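Local atomic coordinates of endo-pectate lyase (Erwinia chrysanthemi, PDB entry 3B4N), a protein that cleaves pectate by calcium-dependent elimination into unsaturated oligogalacturonides, and probably also acts on highly methylated pectins. Residues Ala20-Met25 with Leu35-Asp40. Residues are numbered along the deposited sequence; the frame is centred on the assembly and turned at random.
With EDO (1,2-ethanediol), chain G.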
loop_
_atom_site.group_PDB
_atom_site.type_symbol
_atom_site.label_atom_id
_atom_site.label_comp_id
_atom_site.label_asym_id
_atom_site.label_seq_id
_atom_site.Cartn_x
_atom_site.Cartn_y
_atom_site.Cartn_z
ATOM N N ALA A 20 5.848 -10.529 -21.918
ATOM C CA ALA A 20 5.466 -9.819 -20.665
ATOM C C ALA A 20 3.965 -9.912 -20.434
ATOM O O ALA A 20 3.200 -10.224 -21.347
ATOM C CB ALA A 20 5.890 -8.355 -20.745
ATOM N N GLN A 21 3.548 -9.641 -19.204
ATOM C CA GLN A 21 2.136 -9.691 -18.860
ATOM C C GLN A 21 1.760 -8.575 -17.907
ATOM O O GLN A 21 2.612 -8.007 -17.223
ATOM C CB GLN A 21 1.788 -11.037 -18.218
ATOM C CG GLN A 21 1.861 -12.216 -19.174
ATOM C CD GLN A 21 1.550 -13.536 -18.493
ATOM O OE1 GLN A 21 2.252 -13.951 -17.570
ATOM N NE2 GLN A 21 0.496 -14.203 -18.947
ATOM N N THR A 22 0.468 -8.264 -17.885
ATOM C CA THR A 22 -0.067 -7.239 -17.004
ATOM C C THR A 22 -1.370 -7.771 -16.422
ATOM O O THR A 22 -2.219 -8.266 -17.159
ATOM C CB THR A 22 -0.373 -5.937 -17.774
ATOM O OG1 THR A 22 0.821 -5.466 -18.408
ATOM C CG2 THR A 22 -0.905 -4.865 -16.831
ATOM N N THR A 23 -1.513 -7.696 -15.101
ATOM C CA THR A 23 -2.734 -8.133 -14.434
ATOM C C THR A 23 -3.342 -6.903 -13.774
ATOM O O THR A 23 -2.671 -6.172 -13.043
ATOM C CB THR A 23 -2.466 -9.211 -13.368
ATOM O OG1 THR A 23 -1.979 -10.401 -14.003
ATOM C CG2 THR A 23 -3.750 -9.537 -12.611
ATOM N N LEU A 24 -4.619 -6.684 -14.059
ATOM C CA LEU A 24 -5.360 -5.543 -13.557
ATOM C C LEU A 24 -6.439 -5.932 -12.553
ATOM O O LEU A 24 -7.074 -6.981 -12.680
ATOM C CB LEU A 24 -6.015 -4.827 -14.742
ATOM C CG LEU A 24 -6.854 -3.575 -14.457
ATOM C CD1 LEU A 24 -5.965 -2.506 -13.847
ATOM C CD2 LEU A 24 -7.482 -3.051 -15.755
ATOM N N MET A 25 -6.616 -5.086 -11.544
ATOM C CA MET A 25 -7.656 -5.277 -10.538
ATOM C C MET A 25 -8.363 -3.948 -10.344
ATOM O O MET A 25 -7.786 -2.882 -10.562
ATOM C CB MET A 25 -7.065 -5.748 -9.211
ATOM C CG MET A 25 -6.500 -7.150 -9.284
ATOM S SD MET A 25 -5.704 -7.603 -7.745
ATOM C CE MET A 25 -7.054 -7.772 -6.741
ATOM N N LEU A 35 -7.868 1.614 -10.012
ATOM C CA LEU A 35 -7.248 0.522 -10.740
ATOM C C LEU A 35 -5.874 0.265 -10.155
ATOM O O LEU A 35 -5.149 1.198 -9.813
ATOM C CB LEU A 35 -7.075 0.871 -12.214
ATOM C CG LEU A 35 -8.336 1.184 -13.008
ATOM C CD1 LEU A 35 -7.953 1.487 -14.461
ATOM C CD2 LEU A 35 -9.290 0.001 -12.940
ATOM N N GLY A 36 -5.530 -1.009 -10.051
ATOM C CA GLY A 36 -4.220 -1.396 -9.568
ATOM C C GLY A 36 -3.750 -2.524 -10.465
ATOM O O GLY A 36 -4.501 -3.468 -10.737
ATOM N N TRP A 37 -2.519 -2.441 -10.957
ATOM C CA TRP A 37 -2.024 -3.511 -11.805
ATOM C C TRP A 37 -0.586 -3.840 -11.491
ATOM O O TRP A 37 0.111 -3.080 -10.820
ATOM C CB TRP A 37 -2.143 -3.130 -13.292
ATOM C CG TRP A 37 -1.359 -1.901 -13.699
ATOM C CD1 TRP A 37 -0.096 -1.863 -14.227
ATOM C CD2 TRP A 37 -1.783 -0.540 -13.579
ATOM N NE1 TRP A 37 0.288 -0.560 -14.443
ATOM C CE2 TRP A 37 -0.728 0.273 -14.053
ATOM C CE3 TRP A 37 -2.956 0.072 -13.115
ATOM C CZ2 TRP A 37 -0.810 1.673 -14.075
ATOM C CZ3 TRP A 37 -3.040 1.460 -13.134
ATOM C CH2 TRP A 37 -1.972 2.245 -13.612
ATOM N N SER A 38 -0.165 -5.009 -11.948
ATOM C CA SER A 38 1.220 -5.416 -11.812
ATOM C C SER A 38 1.639 -5.789 -13.225
ATOM O O SER A 38 0.824 -6.238 -14.032
ATOM C CB SER A 38 1.378 -6.626 -10.884
ATOM O OG SER A 38 0.758 -7.778 -11.420
ATOM N N THR A 39 2.903 -5.562 -13.545
ATOM C CA THR A 39 3.403 -5.920 -14.859
ATOM C C THR A 39 4.836 -6.386 -14.695
ATOM O O THR A 39 5.535 -5.934 -13.790
ATOM C CB THR A 39 3.355 -4.723 -15.851
ATOM O OG1 THR A 39 3.806 -5.165 -17.137
ATOM C CG2 THR A 39 4.244 -3.570 -15.380
ATOM N N ASP A 40 5.255 -7.320 -15.542
ATOM C CA ASP A 40 6.633 -7.788 -15.493
ATOM C C ASP A 40 7.423 -7.241 -16.682
ATOM O O ASP A 40 8.532 -7.699 -16.964
ATOM C CB ASP A 40 6.708 -9.317 -15.455
ATOM C CG ASP A 40 5.875 -9.971 -16.523
ATOM O OD1 ASP A 40 5.615 -9.327 -17.556
ATOM O OD2 ASP A 40 5.487 -11.144 -16.333
HETATM C C1 EDO G . 2.138 -9.392 -14.327
HETATM O O1 EDO G . 2.738 -8.774 -13.058
HETATM C C2 EDO G . 1.577 -10.807 -14.139
HETATM O O2 EDO G . 0.424 -10.717 -13.092
#
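Residues 22-25 and 35-39, parts of the hairpin strands 22-29 and 32-39, run antiparallel with their axes 4.7 Å apart at closest approach, in an all-beta N-terminal domain, a beta sandwich with what appears to be the strand order of a fibronectin type III domain, that precedes the right-handed parallel beta helix. Thr23 pairs with Ser38 and Met25 with Gly36, each through two backbone hydrogen bonds; Met25 N to Gly36 O is 2.8 Å. On one face Thr22, Leu24, Trp37 and Thr39 all pack on strand 85-92 of the second sheet, and Thr22 and Leu24 also reach strand 97-104. Leu24, with CG anti to the backbone N (chi1 -180°), brings CD1 to 3.9 Å from Trp37 CB and equally close to Leu35 CB. On the other face Met25 and Ser38 meet strand 181-189 of the beta helix, so this hairpin sits at the junction of the two domains. There an ethanediol, probably from the crystallisation liquor, lies 2.8 Å from Ser38 OG through its O1, a hydrogen bond. At the open end Gln21 O accepts from both Asp40 N and Thr39 OG1, the hydroxyl standing above the carbonyl plane. The Asp40 carboxylate folds back in turn: OD1 accepts from Gln21 N at 2.7 Å on its syn side, the donor 20° out of the carboxylate plane.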